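Local atomic coordinates of esterase (Pelagibacterium halotolerans, PDB entry 5DWD), a protein that probably hydrolyses carboxylic ester bonds, as a bacterial carboxylesterase of the alpha/beta-hydrolase superfamily. Residues S42-L46 against F118-W123; G149-P155 against L172-S178; K179-L184 against L208-L214. All coordinates share one frame; numbering follows the deposited sequence.

Interaction 1: S42-L46 against F118-W123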
loop_
_atom_site.group_PDB
_atom_site.type_symbol
_atom_site.label_atom_id
_atom_site.label_comp_id
_atom_site.label_asym_id
_atom_site.label_seq_id
_atom_site.Cartn_x
_atom_site.Cartn_y
_atom_site.Cartn_z
ATOM N N SER B 42 5.398 -16.939 -5.549
ATOM C CA SER B 42 4.359 -15.939 -5.846
ATOM C C SER B 42 3.245 -16.584 -6.712
ATOM O O SER B 42 3.410 -17.684 -7.300
ATOM C CB SER B 42 4.988 -14.760 -6.571
ATOM O OG SER B 42 5.843 -15.217 -7.630
ATOM N N LEU B 43 2.163 -15.814 -6.901
ATOM C CA LEU B 43 0.953 -16.300 -7.521
ATOM C C LEU B 43 0.368 -15.133 -8.354
ATOM O O LEU B 43 0.241 -14.012 -7.837
ATOM C CB LEU B 43 -0.095 -16.644 -6.456
ATOM C CG LEU B 43 -1.500 -16.999 -6.906
ATOM C CD1 LEU B 43 -1.528 -18.260 -7.808
ATOM C CD2 LEU B 43 -2.354 -17.252 -5.680
ATOM N N VAL B 44 0.110 -15.443 -9.625
ATOM C CA VAL B 44 -0.590 -14.549 -10.498
ATOM C C VAL B 44 -1.943 -15.189 -10.832
ATOM O O VAL B 44 -1.985 -16.265 -11.440
ATOM C CB VAL B 44 0.266 -14.230 -11.725
ATOM C CG1 VAL B 44 -0.580 -13.506 -12.757
ATOM C CG2 VAL B 44 1.460 -13.342 -11.346
ATOM N N VAL B 45 -3.048 -14.458 -10.482
ATOM C CA VAL B 45 -4.391 -14.895 -10.818
ATOM C C VAL B 45 -4.823 -14.042 -12.017
ATOM O O VAL B 45 -4.791 -12.805 -11.945
ATOM C CB VAL B 45 -5.344 -14.668 -9.644
ATOM C CG1 VAL B 45 -6.735 -15.018 -9.977
ATOM C CG2 VAL B 45 -4.864 -15.515 -8.439
ATOM N N LEU B 46 -5.275 -14.719 -13.048
ATOM C CA LEU B 46 -5.655 -14.064 -14.300
ATOM C C LEU B 46 -7.132 -14.170 -14.511
ATOM O O LEU B 46 -7.650 -15.241 -14.540
ATOM C CB LEU B 46 -4.967 -14.793 -15.488
ATOM C CG LEU B 46 -3.459 -14.863 -15.419
ATOM C CD1 LEU B 46 -2.897 -16.053 -16.167
ATOM C CD2 LEU B 46 -2.847 -13.579 -15.978
ATOM N N PHE B 118 -13.116 -17.564 -4.027
ATOM C CA PHE B 118 -12.141 -18.275 -4.841
ATOM C C PHE B 118 -10.737 -17.986 -4.398
ATOM O O PHE B 118 -9.862 -18.869 -4.313
ATOM C CB PHE B 118 -12.295 -17.957 -6.319
ATOM C CG PHE B 118 -11.147 -18.454 -7.146
ATOM C CD1 PHE B 118 -11.036 -19.801 -7.493
ATOM C CD2 PHE B 118 -10.121 -17.580 -7.566
ATOM C CE1 PHE B 118 -9.996 -20.263 -8.277
ATOM C CE2 PHE B 118 -9.054 -18.079 -8.278
ATOM C CZ PHE B 118 -9.003 -19.405 -8.640
ATOM N N LEU B 119 -10.465 -16.683 -4.149
ATOM C CA LEU B 119 -9.161 -16.291 -3.724
ATOM C C LEU B 119 -8.802 -16.948 -2.353
ATOM O O LEU B 119 -7.710 -17.530 -2.185
ATOM C CB LEU B 119 -9.057 -14.775 -3.613
ATOM C CG LEU B 119 -9.077 -14.054 -4.996
ATOM C CD1 LEU B 119 -9.148 -12.580 -4.738
ATOM C CD2 LEU B 119 -7.859 -14.381 -5.837
ATOM N N ALA B 120 -9.761 -16.864 -1.433
ATOM C CA ALA B 120 -9.602 -17.502 -0.135
ATOM C C ALA B 120 -9.271 -18.992 -0.267
ATOM O O ALA B 120 -8.309 -19.511 0.370
ATOM C CB ALA B 120 -10.848 -17.304 0.700
ATOM N N ASP B 121 -10.067 -19.675 -1.087
ATOM C CA ASP B 121 -9.861 -21.142 -1.339
ATOM C C ASP B 121 -8.488 -21.420 -1.965
ATOM O O ASP B 121 -7.750 -22.277 -1.563
ATOM C CB ASP B 121 -10.978 -21.711 -2.224
ATOM C CG ASP B 121 -12.330 -21.891 -1.476
ATOM O OD1 ASP B 121 -12.332 -21.844 -0.220
ATOM O OD2 ASP B 121 -13.402 -22.062 -2.148
ATOM N N LEU B 122 -8.114 -20.635 -2.964
ATOM C CA LEU B 122 -6.756 -20.751 -3.553
ATOM C C LEU B 122 -5.587 -20.555 -2.576
ATOM O O LEU B 122 -4.557 -21.278 -2.614
ATOM C CB LEU B 122 -6.670 -19.735 -4.709
ATOM C CG LEU B 122 -5.421 -19.809 -5.528
ATOM C CD1 LEU B 122 -5.241 -21.167 -6.141
ATOM C CD2 LEU B 122 -5.503 -18.705 -6.598
ATOM N N TRP B 123 -5.685 -19.528 -1.737
ATOM C CA TRP B 123 -4.693 -19.253 -0.726
ATOM C C TRP B 123 -4.614 -20.450 0.274
ATOM O O TRP B 123 -3.535 -20.906 0.525
ATOM C CB TRP B 123 -4.970 -17.937 -0.010
ATOM C CG TRP B 123 -4.726 -16.725 -0.941
ATOM C CD1 TRP B 123 -3.766 -16.622 -1.908
ATOM C CD2 TRP B 123 -5.451 -15.498 -0.955
ATOM N NE1 TRP B 123 -3.842 -15.380 -2.532
ATOM C CE2 TRP B 123 -4.878 -14.679 -1.962
ATOM C CE3 TRP B 123 -6.550 -15.023 -0.249
ATOM C CZ2 TRP B 123 -5.384 -13.429 -2.258
ATOM C CZ3 TRP B 123 -7.047 -13.785 -0.538
ATOM C CH2 TRP B 123 -6.481 -13.000 -1.518
#
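Leu43 and Leu122 meet because each swings CG away from its own backbone N (chi1 172° and -173°), which sends the two branched ends straight at each other between strand 42-46 and helix 118-123. They touch tip to tip, CD2 of Leu43 lying 3.6 Å from CD2 of Leu122. The same Leu122 methyl also receives Val45, whose CG2 comes within 3.7 Å of Leu122 CD2, so one leucine of the helix fits against two residues two positions apart on one face of the strand. Val45 divides its two methyls: CG2 also meets Leu119 CD2 at 4.1 Å, while CG1 reaches the edge of the Phe118 ring, near its plane, at CE2. At the other end the Trp123 and Leu43 side chains cross at about a right angle, with Leu43 CD2 4.0 Å from Trp123 NE1, which is hydrogen-bonded to Thr133 of the adjoining strand. The strand runs roughly antiparallel to the helix, at 150°, with the axes 11.6 Å apart, a separation bridged by leucine, valine and aromatic side chains. No hydrogen bond crosses between the segments; the alpha/beta-hydrolase helix covers the central sheet through apolar contact, which rests on shape and the exclusion of water.

Interaction 2: G149-P155 against L172-S178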
loop_
_atom_site.group_PDB
_atom_site.type_symbol
_atom_site.label_atom_id
_atom_site.label_comp_id
_atom_site.label_asym_id
_atom_site.label_seq_id
_atom_site.Cartn_x
_atom_site.Cartn_y
_atom_site.Cartn_z
ATOM N N GLY B 149 -10.213 -6.690 -5.620
ATOM C CA GLY B 149 -8.862 -6.527 -5.119
ATOM C C GLY B 149 -8.750 -5.437 -4.062
ATOM O O GLY B 149 -8.054 -5.586 -3.104
ATOM N N LEU B 150 -9.433 -4.339 -4.293
ATOM C CA LEU B 150 -9.341 -3.146 -3.428
ATOM C C LEU B 150 -10.204 -3.304 -2.203
ATOM O O LEU B 150 -10.032 -2.525 -1.280
ATOM C CB LEU B 150 -9.668 -1.837 -4.184
ATOM C CG LEU B 150 -8.656 -1.563 -5.287
ATOM C CD1 LEU B 150 -9.083 -0.310 -6.048
ATOM C CD2 LEU B 150 -7.208 -1.408 -4.783
ATOM N N ARG B 151 -11.021 -4.326 -2.182
ATOM C CA ARG B 151 -11.882 -4.611 -0.973
ATOM C C ARG B 151 -11.274 -5.709 -0.084
ATOM O O ARG B 151 -11.875 -6.043 0.954
ATOM C CB ARG B 151 -13.270 -4.950 -1.424
ATOM C CG ARG B 151 -14.083 -3.754 -1.899
ATOM C CD ARG B 151 -15.472 -4.165 -2.472
ATOM N NE ARG B 151 -16.267 -2.994 -2.775
ATOM C CZ ARG B 151 -16.098 -2.167 -3.799
ATOM N NH1 ARG B 151 -15.109 -2.363 -4.714
ATOM N NH2 ARG B 151 -16.917 -1.115 -3.937
ATOM N N LEU B 152 -10.150 -6.294 -0.458
ATOM C CA LEU B 152 -9.475 -7.275 0.385
ATOM C C LEU B 152 -8.886 -6.607 1.627
ATOM O O LEU B 152 -8.273 -5.585 1.552
ATOM C CB LEU B 152 -8.325 -7.934 -0.377
ATOM C CG LEU B 152 -8.768 -8.850 -1.490
ATOM C CD1 LEU B 152 -7.584 -9.219 -2.349
ATOM C CD2 LEU B 152 -9.389 -10.102 -0.900
ATOM N N PRO B 153 -9.066 -7.243 2.816
ATOM C CA PRO B 153 -8.597 -6.633 4.054
ATOM C C PRO B 153 -7.067 -6.649 4.186
ATOM O O PRO B 153 -6.493 -5.811 4.875
ATOM C CB PRO B 153 -9.287 -7.529 5.129
ATOM C CG PRO B 153 -9.407 -8.873 4.477
ATOM C CD PRO B 153 -9.754 -8.538 3.027
ATOM N N GLU B 154 -6.373 -7.563 3.519
ATOM C CA GLU B 154 -4.907 -7.519 3.488
ATOM C C GLU B 154 -4.481 -7.302 2.031
ATOM O O GLU B 154 -5.065 -7.962 1.161
ATOM C CB GLU B 154 -4.334 -8.808 4.035
ATOM C CG GLU B 154 -4.365 -8.821 5.553
ATOM C CD GLU B 154 -4.805 -10.153 6.096
ATOM O OE1 GLU B 154 -5.851 -10.183 6.809
ATOM O OE2 GLU B 154 -4.113 -11.155 5.767
ATOM N N PRO B 155 -3.517 -6.399 1.803
ATOM C CA PRO B 155 -3.240 -5.996 0.432
ATOM C C PRO B 155 -2.570 -7.086 -0.392
ATOM O O PRO B 155 -1.679 -7.824 0.066
ATOM C CB PRO B 155 -2.291 -4.799 0.583
ATOM C CG PRO B 155 -1.717 -4.914 1.936
ATOM C CD PRO B 155 -2.778 -5.526 2.764
ATOM N N LEU B 172 -16.581 2.786 -3.790
ATOM C CA LEU B 172 -15.171 2.397 -3.520
ATOM C C LEU B 172 -14.555 3.286 -2.440
ATOM O O LEU B 172 -13.832 2.853 -1.537
ATOM C CB LEU B 172 -14.323 2.542 -4.799
ATOM C CG LEU B 172 -12.874 2.120 -4.653
ATOM C CD1 LEU B 172 -12.732 0.655 -4.252
ATOM C CD2 LEU B 172 -12.147 2.422 -5.982
ATOM N N GLU B 173 -14.818 4.560 -2.547
ATOM C CA GLU B 173 -14.449 5.509 -1.482
ATOM C C GLU B 173 -14.760 5.027 -0.037
ATOM O O GLU B 173 -13.914 5.098 0.835
ATOM C CB GLU B 173 -15.138 6.859 -1.773
ATOM C CG GLU B 173 -14.264 8.061 -1.402
ATOM C CD GLU B 173 -14.898 9.400 -1.757
ATOM O OE1 GLU B 173 -15.928 9.410 -2.470
ATOM O OE2 GLU B 173 -14.358 10.441 -1.313
ATOM N N ALA B 174 -15.941 4.449 0.158
ATOM C CA ALA B 174 -16.411 3.988 1.440
ATOM C C ALA B 174 -15.974 2.584 1.749
ATOM O O ALA B 174 -15.943 2.200 2.897
ATOM C CB ALA B 174 -17.936 4.062 1.490
ATOM N N GLU B 175 -15.632 1.792 0.732
ATOM C CA GLU B 175 -15.414 0.370 0.930
ATOM C C GLU B 175 -13.982 -0.090 0.746
ATOM O O GLU B 175 -13.685 -1.233 1.058
ATOM C CB GLU B 175 -16.312 -0.424 -0.004
ATOM C CG GLU B 175 -17.798 -0.201 0.302
ATOM C CD GLU B 175 -18.790 -1.003 -0.516
ATOM O OE1 GLU B 175 -18.436 -1.716 -1.482
ATOM O OE2 GLU B 175 -19.996 -0.862 -0.212
ATOM N N ILE B 176 -13.125 0.786 0.265
ATOM C CA ILE B 176 -11.745 0.391 0.008
ATOM C C ILE B 176 -11.146 -0.127 1.304
ATOM O O ILE B 176 -11.326 0.515 2.349
ATOM C CB ILE B 176 -10.931 1.506 -0.637
ATOM C CG1 ILE B 176 -9.544 0.998 -0.937
ATOM C CG2 ILE B 176 -10.766 2.714 0.275
ATOM C CD1 ILE B 176 -8.824 1.862 -1.921
ATOM N N ALA B 177 -10.483 -1.279 1.235
ATOM C CA ALA B 177 -9.972 -1.965 2.430
ATOM C C ALA B 177 -8.434 -2.133 2.427
ATOM O O ALA B 177 -7.818 -2.399 3.472
ATOM C CB ALA B 177 -10.669 -3.290 2.560
ATOM N N SER B 178 -7.773 -1.962 1.276
ATOM C CA SER B 178 -6.338 -2.064 1.226
ATOM C C SER B 178 -5.892 -1.356 -0.038
ATOM O O SER B 178 -6.760 -1.022 -0.898
ATOM C CB SER B 178 -5.886 -3.531 1.199
ATOM O OG SER B 178 -6.500 -4.294 0.103
HETATM O O HOH W 1 -5.440 -5.605 -2.084
#
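In the salt bridge of Arg151 and Glu175 one carboxylate oxygen takes two nitrogens, Arg151 NE at 2.8 Å and Arg151 NH2 at 2.9 Å from Glu175 OE1. OE1 sits at the guanidinium edge, in its plane, while the carboxylate plane stands 88° from it. NE meets the anti lone pair of OE1; NH2 approaches OE1 from above the carboxylate plane. A leucine in place of Arg151 would probably leave the Glu175 carboxylate without its positive mate. The Leu150 carbonyl accepts a nearly straight bond from Ala177 N (2.8 Å, 178°), and Ser178 OG, set between its backbone N and carbonyl carbon (chi1 55°), donates to Leu152 O at 2.6 Å. Serine suits this place, its small hydroxyl also accepting from a water that donates to Gly149 O. Behind these, Leu172 CD1 packs 4.0 Å from Leu150 CB.

Further out, Tyr147 positions the arginine, its carbonyl accepting from Arg151 NH1 and its ring making a cation-pi contact. The type I turn from Gly149 to Leu152 leads on from helix 140-149, the partner segment from helix 169-175. Leu152 packs on Trp123 of helix 101-126, and Leu150 touches Pro180 on the approach to strand 182-187.

Interaction 3: K179-L184 against L208-L214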
loop_
_atom_site.group_PDB
_atom_site.type_symbol
_atom_site.label_atom_id
_atom_site.label_comp_id
_atom_site.label_asym_id
_atom_site.label_seq_id
_atom_site.Cartn_x
_atom_site.Cartn_y
_atom_site.Cartn_z
ATOM N N LYS B 179 -4.587 -1.114 -0.120
ATOM C CA LYS B 179 -4.024 -0.184 -1.141
ATOM C C LYS B 179 -2.800 -0.746 -1.773
ATOM O O LYS B 179 -1.721 -0.159 -1.712
ATOM C CB LYS B 179 -3.759 1.196 -0.513
ATOM C CG LYS B 179 -5.006 1.790 0.054
ATOM C CD LYS B 179 -4.821 3.188 0.546
ATOM C CE LYS B 179 -6.032 3.640 1.334
ATOM N NZ LYS B 179 -5.954 5.019 1.838
ATOM N N PRO B 180 -2.986 -1.817 -2.558
ATOM C CA PRO B 180 -1.865 -2.335 -3.292
ATOM C C PRO B 180 -1.504 -1.389 -4.446
ATOM O O PRO B 180 -2.391 -0.589 -4.853
ATOM C CB PRO B 180 -2.430 -3.618 -3.854
ATOM C CG PRO B 180 -3.848 -3.319 -4.114
ATOM C CD PRO B 180 -4.258 -2.514 -2.889
ATOM N N PRO B 181 -0.293 -1.487 -4.998
ATOM C CA PRO B 181 -0.020 -0.755 -6.224
ATOM C C PRO B 181 -0.872 -1.288 -7.373
ATOM O O PRO B 181 -1.190 -2.450 -7.428
ATOM C CB PRO B 181 1.421 -1.047 -6.541
ATOM C CG PRO B 181 1.796 -2.189 -5.698
ATOM C CD PRO B 181 0.883 -2.236 -4.526
ATOM N N VAL B 182 -1.210 -0.364 -8.303
ATOM C CA VAL B 182 -2.124 -0.691 -9.369
ATOM C C VAL B 182 -1.516 -0.159 -10.657
ATOM O O VAL B 182 -1.095 0.981 -10.748
ATOM C CB VAL B 182 -3.536 -0.064 -9.140
ATOM C CG1 VAL B 182 -4.418 -0.207 -10.382
ATOM C CG2 VAL B 182 -4.212 -0.631 -7.896
ATOM N N LEU B 183 -1.501 -0.999 -11.668
ATOM C CA LEU B 183 -1.142 -0.582 -13.009
ATOM C C LEU B 183 -2.339 -0.736 -13.940
ATOM O O LEU B 183 -2.909 -1.850 -14.085
ATOM C CB LEU B 183 -0.040 -1.475 -13.537
ATOM C CG LEU B 183 0.441 -1.375 -14.979
ATOM C CD1 LEU B 183 0.786 0.052 -15.326
ATOM C CD2 LEU B 183 1.532 -2.350 -15.319
ATOM N N LEU B 184 -2.754 0.364 -14.574
ATOM C CA LEU B 184 -3.806 0.371 -15.571
ATOM C C LEU B 184 -3.193 0.446 -16.942
ATOM O O LEU B 184 -2.268 1.253 -17.133
ATOM C CB LEU B 184 -4.689 1.609 -15.394
ATOM C CG LEU B 184 -5.254 1.840 -13.969
ATOM C CD1 LEU B 184 -5.829 3.261 -13.847
ATOM C CD2 LEU B 184 -6.289 0.812 -13.557
ATOM N N LEU B 208 -7.453 8.110 -3.467
ATOM C CA LEU B 208 -7.707 7.147 -2.428
ATOM C C LEU B 208 -6.431 6.698 -1.760
ATOM O O LEU B 208 -6.489 5.914 -0.783
ATOM C CB LEU B 208 -8.481 5.907 -2.995
ATOM C CG LEU B 208 -9.902 6.246 -3.447
ATOM C CD1 LEU B 208 -10.606 5.069 -4.170
ATOM C CD2 LEU B 208 -10.740 6.794 -2.301
ATOM N N GLY B 209 -5.286 7.109 -2.279
ATOM C CA GLY B 209 -3.993 6.743 -1.685
ATOM C C GLY B 209 -3.280 5.569 -2.277
ATOM O O GLY B 209 -2.298 5.067 -1.718
ATOM N N ILE B 210 -3.766 5.099 -3.434
ATOM C CA ILE B 210 -3.080 4.084 -4.163
ATOM C C ILE B 210 -1.959 4.615 -4.979
ATOM O O ILE B 210 -2.043 5.728 -5.608
ATOM C CB ILE B 210 -4.123 3.348 -5.060
ATOM C CG1 ILE B 210 -5.116 2.617 -4.142
ATOM C CG2 ILE B 210 -3.450 2.368 -5.975
ATOM C CD1 ILE B 210 -6.391 2.268 -4.817
ATOM N N ASP B 211 -0.871 3.872 -4.976
ATOM C CA ASP B 211 0.198 4.092 -5.894
ATOM C C ASP B 211 -0.173 3.502 -7.248
ATOM O O ASP B 211 0.122 2.332 -7.575
ATOM C CB ASP B 211 1.484 3.504 -5.329
ATOM C CG ASP B 211 2.666 3.796 -6.162
ATOM O OD1 ASP B 211 2.590 4.580 -7.132
ATOM O OD2 ASP B 211 3.678 3.115 -5.910
ATOM N N ALA B 212 -0.833 4.344 -8.052
ATOM C CA ALA B 212 -1.417 3.882 -9.307
ATOM C C ALA B 212 -0.685 4.466 -10.475
ATOM O O ALA B 212 -0.252 5.605 -10.397
ATOM C CB ALA B 212 -2.863 4.374 -9.395
ATOM N N ARG B 213 -0.607 3.727 -11.571
ATOM C CA ARG B 213 0.020 4.191 -12.796
ATOM C C ARG B 213 -0.874 3.837 -13.957
ATOM O O ARG B 213 -1.559 2.814 -13.914
ATOM C CB ARG B 213 1.263 3.404 -13.065
ATOM C CG ARG B 213 2.272 3.451 -11.988
ATOM C CD ARG B 213 3.221 2.328 -12.329
ATOM N NE ARG B 213 4.075 2.149 -11.199
ATOM C CZ ARG B 213 5.262 1.603 -11.262
ATOM N NH1 ARG B 213 5.786 1.203 -12.423
ATOM N NH2 ARG B 213 5.956 1.542 -10.139
ATOM N N LEU B 214 -0.653 4.533 -15.075
ATOM C CA LEU B 214 -1.434 4.304 -16.293
ATOM C C LEU B 214 -0.541 4.308 -17.512
ATOM O O LEU B 214 0.305 5.210 -17.656
ATOM C CB LEU B 214 -2.524 5.397 -16.461
ATOM C CG LEU B 214 -3.275 5.560 -17.800
ATOM C CD1 LEU B 214 -4.153 4.372 -18.073
ATOM C CD2 LEU B 214 -4.147 6.804 -17.754
HETATM O O HOH W 2 -0.376 1.686 -3.202
HETATM O O HOH W 3 1.741 1.453 -9.346
#
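Strands 182-184 and 212-214 run parallel, their axes approaching to 4.7 Å at 16°, with Val182 facing Ala212, Leu183 facing Arg213 and Leu184 facing Leu214. They are the two strands of a beta-alpha-beta crossover whose helix, 196-207, packs on the face bearing Leu184, Ala212 and Leu214. In the ladder, Asp211 O receives Val182 N, Val182 O receives Arg213 N, and Arg213 O takes a nearly straight bond from Leu184 N (2.8 Å, 178°). On the helix-covered face Leu184 CB rests against Leu214 CD1 at 3.9 Å, and the small Ala212 is beside Val182. Ile210, just before the strand, turns CG2 anti to its backbone N (chi1 to CG1 -66°), and this branch lies 3.6 Å from Val182 CG2; a beta-branched residue thereby fills the start of the ladder. Leu183 and Arg213 point to the other face, where Phe235 of helix 226-239 lies against both and the arginine's charge is met by Glu238. Before the strands, Pro180 and Pro181 have no backbone N-H, and a water bridges instead, donating to Lys179 O and accepting from Asp211 N. Gly209, following helix 196-207, has the positive phi of a Schellman motif, where a CB would jam against the preceding carbonyl O. The extended Lys179 chain reaches past it to set NZ 2.8 Å from Leu208 O.

In the fold
Along the chain the three contacts close one after another, interaction 1 first and interaction 3 last. Interactions 1 and 3 both reach the main sheet, one near its middle at strand 42-47, the other at one edge, strands 182-187 and 212-217; their centres are about 20 Å apart and their nearest atoms about 10 Å. Interaction 2 lies between them, its centre about 17 Å from that of interaction 1 and about 12 Å from that of interaction 3, and touches both. Leu172 meets Leu208 and Ile176 meets Ile210, so apolar packing runs on within a single alpha/beta-hydrolase fold. In a probable Ser139-His222-Asp190 triad, Asp190 and His222 follow the two strands of interaction 3.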